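Side-chain contacts in nadb-ler3 (Gallus gallus, PDB 3WXB), which reduces carbonyl compounds with NAD(P)H as a member of the short-chain dehydrogenase/reductase family: residues A[42-47]-A[72-77]; A[96-101]-A[152-157]; A[118-123]-A[233-238]. All blocks are in the same frame, centred on the assembly; numbering follows the deposited sequence.

Contact 1 (A[42-47]-A[72-77])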
loop_
_atom_site.group_PDB
_atom_site.type_symbol
_atom_site.label_atom_id
_atom_site.label_comp_id
_atom_site.label_asym_id
_atom_site.label_seq_id
_atom_site.Cartn_x
_atom_site.Cartn_y
_atom_site.Cartn_z
ATOM N N PHE A 42 9.831 -1.172 22.717
ATOM C CA PHE A 42 9.847 0.270 22.684
ATOM C C PHE A 42 9.602 0.863 24.069
ATOM O O PHE A 42 10.334 1.792 24.502
ATOM C CB PHE A 42 8.829 0.849 21.691
ATOM C CG PHE A 42 9.392 0.998 20.285
ATOM C CD1 PHE A 42 10.450 1.880 20.048
ATOM C CD2 PHE A 42 8.871 0.270 19.217
ATOM C CE1 PHE A 42 10.983 2.020 18.773
ATOM C CE2 PHE A 42 9.377 0.389 17.926
ATOM C CZ PHE A 42 10.469 1.311 17.701
ATOM N N VAL A 43 8.598 0.327 24.768
ATOM C CA VAL A 43 8.228 0.861 26.111
ATOM C C VAL A 43 9.365 0.730 27.109
ATOM O O VAL A 43 9.725 1.735 27.769
ATOM C CB VAL A 43 6.876 0.294 26.631
ATOM C CG1 VAL A 43 6.685 0.585 28.138
ATOM C CG2 VAL A 43 5.748 0.969 25.810
ATOM N N GLN A 44 9.931 -0.463 27.200
ATOM C CA GLN A 44 11.045 -0.741 28.107
ATOM C C GLN A 44 12.280 0.145 27.796
ATOM O O GLN A 44 12.970 0.635 28.694
ATOM C CB GLN A 44 11.459 -2.216 27.986
ATOM C CG GLN A 44 10.328 -3.255 28.350
ATOM C CD GLN A 44 10.709 -4.633 28.011
ATOM O OE1 GLN A 44 11.360 -4.894 26.971
ATOM N NE2 GLN A 44 10.323 -5.575 28.881
ATOM N N HIS A 45 12.596 0.294 26.504
ATOM C CA HIS A 45 13.755 1.099 26.109
ATOM C C HIS A 45 13.519 2.568 26.325
ATOM O O HIS A 45 14.464 3.312 26.757
ATOM C CB HIS A 45 14.194 0.772 24.668
ATOM C CG HIS A 45 14.963 -0.508 24.570
ATOM N ND1 HIS A 45 16.296 -0.558 24.222
ATOM C CD2 HIS A 45 14.579 -1.792 24.763
ATOM C CE1 HIS A 45 16.702 -1.823 24.204
ATOM N NE2 HIS A 45 15.676 -2.588 24.539
ATOM N N LEU A 46 12.286 3.015 26.057
ATOM C CA LEU A 46 11.944 4.418 26.307
ATOM C C LEU A 46 12.038 4.745 27.790
ATOM O O LEU A 46 12.461 5.856 28.164
ATOM C CB LEU A 46 10.545 4.768 25.841
ATOM C CG LEU A 46 10.214 5.385 24.454
ATOM C CD1 LEU A 46 11.394 5.901 23.601
ATOM C CD2 LEU A 46 9.210 4.547 23.638
ATOM N N LEU A 47 11.610 3.794 28.626
ATOM C CA LEU A 47 11.635 4.031 30.076
ATOM C C LEU A 47 13.055 4.082 30.588
ATOM O O LEU A 47 13.327 4.799 31.531
ATOM C CB LEU A 47 10.782 2.987 30.820
ATOM C CG LEU A 47 9.274 3.090 30.540
ATOM C CD1 LEU A 47 8.543 1.798 30.996
ATOM C CD2 LEU A 47 8.688 4.322 31.201
ATOM N N GLN A 72 1.470 -4.209 32.803
ATOM C CA GLN A 72 0.938 -3.790 34.092
ATOM C C GLN A 72 2.036 -3.867 35.161
ATOM O O GLN A 72 2.086 -3.043 36.056
ATOM C CB GLN A 72 -0.252 -4.688 34.468
ATOM C CG GLN A 72 -1.517 -4.411 33.652
ATOM C CD GLN A 72 -2.085 -3.011 33.857
ATOM O OE1 GLN A 72 -1.562 -2.223 34.634
ATOM N NE2 GLN A 72 -3.143 -2.692 33.135
ATOM N N LYS A 73 2.904 -4.861 35.042
ATOM C CA LYS A 73 4.035 -5.024 35.951
ATOM C C LYS A 73 4.870 -3.774 35.840
ATOM O O LYS A 73 5.002 -3.023 36.803
ATOM C CB LYS A 73 4.874 -6.204 35.513
ATOM C CG LYS A 73 5.355 -7.104 36.599
ATOM C CD LYS A 73 5.364 -8.557 36.081
ATOM C CE LYS A 73 3.986 -9.206 36.227
ATOM N NZ LYS A 73 3.816 -10.463 35.426
ATOM N N LEU A 74 5.363 -3.513 34.624
ATOM C CA LEU A 74 6.144 -2.317 34.345
ATOM C C LEU A 74 5.521 -1.054 34.910
ATOM O O LEU A 74 6.228 -0.214 35.505
ATOM C CB LEU A 74 6.354 -2.132 32.832
ATOM C CG LEU A 74 7.525 -2.806 32.120
ATOM C CD1 LEU A 74 7.467 -2.391 30.638
ATOM C CD2 LEU A 74 8.921 -2.458 32.765
ATOM N N ALA A 75 4.215 -0.910 34.711
ATOM C CA ALA A 75 3.502 0.296 35.109
ATOM C C ALA A 75 3.499 0.521 36.621
ATOM O O ALA A 75 3.541 1.682 37.088
ATOM C CB ALA A 75 2.102 0.265 34.596
ATOM N N SER A 76 3.424 -0.581 37.380
ATOM C CA SER A 76 3.463 -0.506 38.858
ATOM C C SER A 76 4.804 0.080 39.340
ATOM O O SER A 76 4.852 0.759 40.373
ATOM C CB SER A 76 3.198 -1.892 39.479
ATOM O OG SER A 76 4.285 -2.788 39.241
ATOM N N LYS A 77 5.878 -0.188 38.582
ATOM C CA LYS A 77 7.221 0.339 38.842
ATOM C C LYS A 77 7.606 1.693 38.186
ATOM O O LYS A 77 8.606 2.297 38.577
ATOM C CB LYS A 77 8.275 -0.688 38.422
ATOM C CG LYS A 77 8.311 -1.957 39.243
ATOM C CD LYS A 77 9.680 -2.585 39.063
ATOM C CE LYS A 77 10.074 -3.470 40.241
ATOM N NZ LYS A 77 9.629 -4.887 40.035
#

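Contact 2 (A[96-101]-A[152-157])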
loop_
_atom_site.group_PDB
_atom_site.type_symbol
_atom_site.label_atom_id
_atom_site.label_comp_id
_atom_site.label_asym_id
_atom_site.label_seq_id
_atom_site.Cartn_x
_atom_site.Cartn_y
_atom_site.Cartn_z
ATOM N N ALA A 96 -11.411 7.905 21.508
ATOM C CA ALA A 96 -11.413 7.934 22.969
ATOM C C ALA A 96 -9.975 7.934 23.511
ATOM O O ALA A 96 -9.678 8.601 24.506
ATOM C CB ALA A 96 -12.226 6.769 23.515
ATOM N N ALA A 97 -9.073 7.204 22.859
ATOM C CA ALA A 97 -7.671 7.169 23.262
ATOM C C ALA A 97 -7.019 8.553 23.129
ATOM O O ALA A 97 -6.347 9.013 24.059
ATOM C CB ALA A 97 -6.870 6.092 22.459
ATOM N N ALA A 98 -7.288 9.251 22.022
ATOM C CA ALA A 98 -6.695 10.572 21.805
ATOM C C ALA A 98 -7.202 11.543 22.889
ATOM O O ALA A 98 -6.420 12.313 23.475
ATOM C CB ALA A 98 -7.023 11.129 20.390
ATOM N N ALA A 99 -8.517 11.523 23.104
ATOM C CA ALA A 99 -9.184 12.384 24.104
ATOM C C ALA A 99 -8.617 12.151 25.491
ATOM O O ALA A 99 -8.417 13.100 26.255
ATOM C CB ALA A 99 -10.727 12.129 24.091
ATOM N N SER A 100 -8.357 10.899 25.815
ATOM C CA SER A 100 -7.772 10.489 27.100
ATOM C C SER A 100 -6.321 10.956 27.261
ATOM O O SER A 100 -5.926 11.551 28.297
ATOM C CB SER A 100 -7.924 8.959 27.278
ATOM O OG SER A 100 -7.289 8.466 28.456
ATOM N N VAL A 101 -5.515 10.706 26.229
ATOM C CA VAL A 101 -4.111 11.138 26.234
ATOM C C VAL A 101 -4.005 12.662 26.333
ATOM O O VAL A 101 -3.201 13.166 27.084
ATOM C CB VAL A 101 -3.364 10.590 24.955
ATOM C CG1 VAL A 101 -1.981 11.171 24.876
ATOM C CG2 VAL A 101 -3.279 8.997 24.998
ATOM N N LEU A 152 -2.792 14.538 15.682
ATOM C CA LEU A 152 -2.221 15.714 14.997
ATOM C C LEU A 152 -2.197 17.013 15.865
ATOM O O LEU A 152 -1.199 17.741 15.842
ATOM C CB LEU A 152 -2.945 16.015 13.693
ATOM C CG LEU A 152 -2.112 16.480 12.456
ATOM C CD1 LEU A 152 -2.820 17.478 11.601
ATOM C CD2 LEU A 152 -0.702 16.954 12.715
ATOM N N PRO A 153 -3.301 17.311 16.591
ATOM C CA PRO A 153 -3.329 18.541 17.389
ATOM C C PRO A 153 -2.195 18.543 18.389
ATOM O O PRO A 153 -1.547 19.570 18.558
ATOM C CB PRO A 153 -4.688 18.442 18.130
ATOM C CG PRO A 153 -5.591 17.784 17.075
ATOM C CD PRO A 153 -4.637 16.671 16.552
ATOM N N MET A 154 -1.957 17.403 19.027
ATOM C CA MET A 154 -0.918 17.285 20.037
ATOM C C MET A 154 0.515 17.226 19.509
ATOM O O MET A 154 1.430 17.771 20.140
ATOM C CB MET A 154 -1.171 16.082 20.917
ATOM C CG MET A 154 -2.421 16.271 21.824
ATOM S SD MET A 154 -2.946 14.674 22.440
ATOM C CE MET A 154 -4.214 14.346 21.237
ATOM N N LEU A 155 0.696 16.564 18.369
ATOM C CA LEU A 155 1.957 16.639 17.608
ATOM C C LEU A 155 2.314 18.092 17.197
ATOM O O LEU A 155 3.473 18.517 17.298
ATOM C CB LEU A 155 1.827 15.769 16.362
ATOM C CG LEU A 155 1.872 14.275 16.727
ATOM C CD1 LEU A 155 1.299 13.331 15.617
ATOM C CD2 LEU A 155 3.307 13.868 17.117
ATOM N N LYS A 156 1.318 18.814 16.709
ATOM C CA LYS A 156 1.480 20.188 16.296
ATOM C C LYS A 156 1.800 21.075 17.475
ATOM O O LYS A 156 2.527 22.048 17.319
ATOM C CB LYS A 156 0.198 20.717 15.704
ATOM C CG LYS A 156 -0.075 20.304 14.268
ATOM C CD LYS A 156 -1.381 21.034 13.853
ATOM C CE LYS A 156 -1.824 20.601 12.485
ATOM N NZ LYS A 156 -3.097 21.324 12.178
ATOM N N LYS A 157 1.173 20.793 18.617
ATOM C CA LYS A 157 1.486 21.512 19.856
ATOM C C LYS A 157 2.948 21.289 20.270
ATOM O O LYS A 157 3.653 22.272 20.663
ATOM C CB LYS A 157 0.527 21.144 21.027
ATOM C CG LYS A 157 0.762 22.071 22.307
ATOM C CD LYS A 157 -0.253 23.263 22.328
ATOM C CE LYS A 157 -1.581 22.928 23.163
ATOM N NZ LYS A 157 -2.331 21.608 22.832
#

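Contact 3 (A[118-123]-A[233-238]). With NDP (NADPH dihydro-nicotinamide-adenine-dinucleotide phosphate), chain C.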
loop_
_atom_site.group_PDB
_atom_site.type_symbol
_atom_site.label_atom_id
_atom_site.label_comp_id
_atom_site.label_asym_id
_atom_site.label_seq_id
_atom_site.Cartn_x
_atom_site.Cartn_y
_atom_site.Cartn_z
ATOM N N GLY A 118 0.468 -4.144 14.625
ATOM C CA GLY A 118 0.119 -4.709 13.336
ATOM C C GLY A 118 -0.112 -6.207 13.285
ATOM O O GLY A 118 0.182 -6.906 14.248
ATOM N N ILE A 119 -0.611 -6.660 12.133
ATOM C CA ILE A 119 -0.850 -8.063 11.860
ATOM C C ILE A 119 -0.331 -8.556 10.507
ATOM O O ILE A 119 -0.225 -7.763 9.519
ATOM C CB ILE A 119 -2.356 -8.455 11.991
ATOM C CG1 ILE A 119 -3.205 -7.711 10.944
ATOM C CG2 ILE A 119 -2.796 -8.250 13.456
ATOM C CD1 ILE A 119 -4.765 -8.189 10.809
ATOM N N ALA A 120 -0.074 -9.865 10.463
ATOM C CA ALA A 120 0.292 -10.605 9.235
ATOM C C ALA A 120 -0.523 -11.912 9.212
ATOM O O ALA A 120 -0.753 -12.522 10.268
ATOM C CB ALA A 120 1.779 -10.971 9.225
ATOM N N ARG A 121 -0.929 -12.349 8.036
ATOM C CA ARG A 121 -1.667 -13.604 7.961
ATOM C C ARG A 121 -0.897 -14.515 7.014
ATOM O O ARG A 121 -0.064 -14.030 6.253
ATOM C CB ARG A 121 -3.117 -13.346 7.533
ATOM C CG ARG A 121 -4.107 -13.405 8.718
ATOM C CD ARG A 121 -4.617 -12.135 9.338
ATOM N NE ARG A 121 -5.927 -11.830 8.776
ATOM C CZ ARG A 121 -6.979 -11.249 9.360
ATOM N NH1 ARG A 121 -7.016 -10.840 10.623
ATOM N NH2 ARG A 121 -8.053 -11.087 8.614
ATOM N N ALA A 122 -1.193 -15.815 7.056
ATOM C CA ALA A 122 -0.342 -16.856 6.457
ATOM C C ALA A 122 -0.894 -17.377 5.164
ATOM O O ALA A 122 -0.496 -18.418 4.677
ATOM C CB ALA A 122 -0.146 -18.015 7.440
ATOM N N ASN A 123 -1.843 -16.683 4.595
ATOM C CA ASN A 123 -2.353 -17.183 3.325
ATOM C C ASN A 123 -1.459 -16.886 2.085
ATOM O O ASN A 123 -0.754 -15.863 2.027
ATOM C CB ASN A 123 -3.820 -16.806 3.146
ATOM C CG ASN A 123 -4.106 -15.441 3.565
ATOM O OD1 ASN A 123 -3.903 -14.509 2.783
ATOM N ND2 ASN A 123 -4.619 -15.273 4.785
ATOM N N THR A 233 9.803 -12.473 17.556
ATOM C CA THR A 233 8.547 -12.112 18.219
ATOM C C THR A 233 7.561 -13.176 17.756
ATOM O O THR A 233 7.926 -14.010 16.923
ATOM C CB THR A 233 7.991 -10.772 17.747
ATOM O OG1 THR A 233 7.539 -10.902 16.379
ATOM C CG2 THR A 233 9.032 -9.614 17.928
ATOM N N ASP A 234 6.307 -13.101 18.163
ATOM C CA ASP A 234 5.337 -14.020 17.618
ATOM C C ASP A 234 5.111 -13.759 16.152
ATOM O O ASP A 234 4.833 -14.687 15.460
ATOM C CB ASP A 234 4.004 -13.975 18.337
ATOM C CG ASP A 234 4.132 -14.178 19.796
ATOM O OD1 ASP A 234 3.759 -13.266 20.529
ATOM O OD2 ASP A 234 4.613 -15.225 20.215
ATOM N N MET A 235 5.198 -12.512 15.682
ATOM C CA MET A 235 5.001 -12.294 14.241
ATOM C C MET A 235 6.171 -12.771 13.443
ATOM O O MET A 235 6.018 -13.389 12.386
ATOM C CB MET A 235 4.695 -10.853 13.874
ATOM C CG MET A 235 4.450 -10.728 12.373
ATOM S SD MET A 235 4.318 -9.040 11.771
ATOM C CE MET A 235 2.872 -8.482 12.635
ATOM N N GLY A 236 7.373 -12.521 13.942
ATOM C CA GLY A 236 8.546 -12.962 13.188
ATOM C C GLY A 236 8.751 -14.475 13.195
ATOM O O GLY A 236 9.446 -14.999 12.345
ATOM N N GLY A 237 8.192 -15.166 14.193
ATOM C CA GLY A 237 8.315 -16.607 14.283
ATOM C C GLY A 237 9.540 -17.159 14.993
ATOM O O GLY A 237 10.406 -16.418 15.474
ATOM N N THR A 238 9.615 -18.485 14.967
ATOM C CA THR A 238 10.610 -19.328 15.671
ATOM C C THR A 238 11.927 -19.639 14.892
ATOM O O THR A 238 12.877 -20.134 15.452
ATOM C CB THR A 238 9.905 -20.687 15.966
ATOM O OG1 THR A 238 8.522 -20.423 16.289
ATOM C CG2 THR A 238 10.574 -21.445 17.138
HETATM P PA NDP C . 3.475 -9.115 17.362
HETATM O O1A NDP C . 2.532 -9.977 16.589
HETATM O O2A NDP C . 4.378 -9.768 18.222
HETATM O O5B NDP C . 2.750 -8.090 18.174
HETATM C C5B NDP C . 1.598 -7.429 17.578
HETATM C C4B NDP C . 1.208 -6.314 18.484
HETATM O O4B NDP C . 0.198 -5.385 17.801
HETATM C C3B NDP C . 0.480 -6.797 19.761
HETATM O O3B NDP C . 0.701 -5.724 20.767
HETATM C C2B NDP C . -0.994 -6.755 19.318
HETATM O O2B NDP C . -1.935 -6.698 20.411
HETATM C C1B NDP C . -1.032 -5.414 18.533
HETATM N N9A NDP C . -2.261 -5.401 17.572
HETATM C C8A NDP C . -2.554 -6.185 16.506
HETATM N N7A NDP C . -3.750 -5.804 16.017
HETATM C C5A NDP C . -4.263 -4.900 16.836
HETATM C C6A NDP C . -5.419 -4.214 16.814
HETATM N N6A NDP C . -6.312 -4.472 15.841
HETATM N N1A NDP C . -5.666 -3.277 17.744
HETATM C C2A NDP C . -4.726 -2.982 18.699
HETATM N N3A NDP C . -3.548 -3.716 18.723
HETATM C C4A NDP C . -3.329 -4.618 17.773
HETATM O O3 NDP C . 4.215 -8.252 16.178
HETATM P PN NDP C . 5.698 -7.621 16.307
HETATM O O1N NDP C . 6.630 -8.568 15.707
HETATM O O2N NDP C . 5.925 -7.063 17.653
HETATM O O5D NDP C . 5.466 -6.430 15.216
HETATM C C5D NDP C . 5.244 -5.044 15.544
HETATM C C4D NDP C . 5.381 -4.226 14.251
HETATM O O4D NDP C . 6.638 -4.505 13.655
HETATM C C3D NDP C . 4.317 -4.728 13.232
HETATM O O3D NDP C . 3.829 -3.551 12.597
HETATM C C2D NDP C . 5.055 -5.576 12.279
HETATM O O2D NDP C . 4.445 -5.587 10.990
HETATM C C1D NDP C . 6.411 -4.913 12.256
HETATM N N1N NDP C . 7.464 -5.849 11.785
HETATM C C2N NDP C . 7.816 -7.014 12.482
HETATM C C3N NDP C . 8.819 -7.856 11.991
HETATM C C7N NDP C . 9.248 -9.004 12.682
HETATM O O7N NDP C . 10.115 -9.721 12.177
HETATM N N7N NDP C . 8.765 -9.197 13.949
HETATM C C4N NDP C . 9.444 -7.563 10.761
HETATM C C5N NDP C . 9.112 -6.417 10.027
HETATM C C6N NDP C . 8.106 -5.561 10.506
HETATM P P2B NDP C . -2.592 -8.091 21.013
HETATM O O1X NDP C . -3.812 -7.467 21.547
HETATM O O2X NDP C . -1.532 -8.552 21.922
HETATM O O3X NDP C . -2.828 -8.940 19.814
#

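Contact 1 (A[42-47]-A[72-77])
Leu74 reaches across from one nearly parallel helix to another and touches Val43, Gln44 and Leu47 with a single methyl group. The axes of 42-47 and 72-77 stay 11.6 Å apart and diverge by only 16°, a spacing that side chains rather than backbones must bridge. Leu74 CB points toward the other helix, yet its nearest atom there, Leu47 CD1, is 4.9 Å away. Leu74 CG still falls short, 4.7 Å from Gln44 CG. The next bond carries CD1 anti to CA (chi2 -179°), the extended course that sends this methyl furthest across. Leu74 CD1 lies 3.8 Å from Gln44 CG, the two side chains crossing at about a right angle, and 4.0 Å from Val43 CG1, past which Leu74 slides in the opposite sense. Leu47 CD1 is the third partner, 4.3 Å from Leu74 CD1; Leu74 CD2 has no atom of 42-47 within 4.5 Å. Beneath the pair, Val43 rests on Val56 and Ala58 of strand 55-60, and both Val43 and Leu74 reach Leu81 of strand 81-85. Even the glutamine contributes a methylene here, not its amide; with no hydrogen bond between the two segments, this contact probably rests on dispersion and on burying apolar surface.

Contact 2 (A[96-101]-A[152-157])
Ala98 and Met154 mark the nearest backbone approach of the helical segments 96-101 and 152-157, their CA atoms 9.0 Å apart, and the second helix is kinked where the N of Pro153 and of Met154 makes no bond to the preceding turn. Proline has no N-H to give, so part of that break follows from its chemistry. Across so wide a separation, one long flexible side chain does nearly all the work. Met154 leaves its helix with CG anti to its own carbonyl carbon (chi1 -69°) and runs outward almost straight to the sulfur. The last torsion then bends the chain (chi3 -97°), turning CE aside toward Ala98 while SD is left facing Val101. Met154 CE lies 3.7 Å from the carbonyl oxygen Ala98 O and 4.4 Å from Ala98 CB. Met154 SD is 4.4 Å from Val101 CG1, about a turn further on. These are van der Waals contacts, with no hydrogen bond between the segments. An alanine and a valine three residues apart thus offer a low surface on which the thioether can lie. Phe151 of the same long helix also touches both of them, and Val101 continues down to Val84 of strand 81-85. Met154 also has a backbone hydrogen bond with Leu110. Leu152, by contrast, packs on Asp126 of the second subunit. Such side-by-side packing of helices 91-105 and 130-160 against a parallel sheet is characteristic of the Rossmann fold of short-chain dehydrogenases/reductases.

Contact 3 (A[118-123]-A[233-238])
Met235, which packs on Gly118 and Ala120 across the contact, holds its SD on one side of the nicotinamide plane but off the rim, 4.1 Å from NADPH C2N, and closer to the nicotinamide ribose, 3.5 Å from O2D. At the far end of the cofactor, Ile119 CG2 comes in at the edge of the adenine, nearly level with the ring, 3.7 Å from NADPH N7A and beside C8A. The two loops thus flank the cofactor of a Rossmann fold, the second beginning with an ST motif. Thr233 OG1 works twice, donating to the pyrophosphate oxygen O1N of NADPH at 2.6 Å and accepting from Gly236 N at 2.9 Å, almost straight (172°). With an alanine in place of Thr233, O1N would probably lose this donor and Gly236 N its acceptor. Gly118 N bonds weakly to the adenosine ribose oxygen O4B, and a CB here would run into the other ribose. Tyr198, itself bonded to the cofactor, touches Ala120 and Met235. Met235 runs out extended (chi1 -178°) past the nicotinamide ribose, then bends at chi3 (-63°) toward the first loop. Ala120 CB thus lies 4.1 Å from Met235 SD, and Met235 CE stops 3.5 Å from Gly118 O.

In the fold
The chemistry of these contacts changes with their place in one Rossmann fold. Contacts 1 and 2 are helix-helix packings on opposite faces of the parallel sheet, contact 1 partly buried and contact 2 more fully enclosed; both reach strand 81-85, and neither touches the cofactor. Contact 3 joins loops instead, following strands 112-115 and 222-227, and is partly open. All three lack hydrogen bonds between their segments, yet only in contact 3 does a ligand supply polar links. Methionine thioethers span helices in contact 2 and line the NADPH site in contact 3. Helix 130-160 supplies one side of contact 2 and packs on Ile119 of contact 3, though their centres lie 30 Å apart.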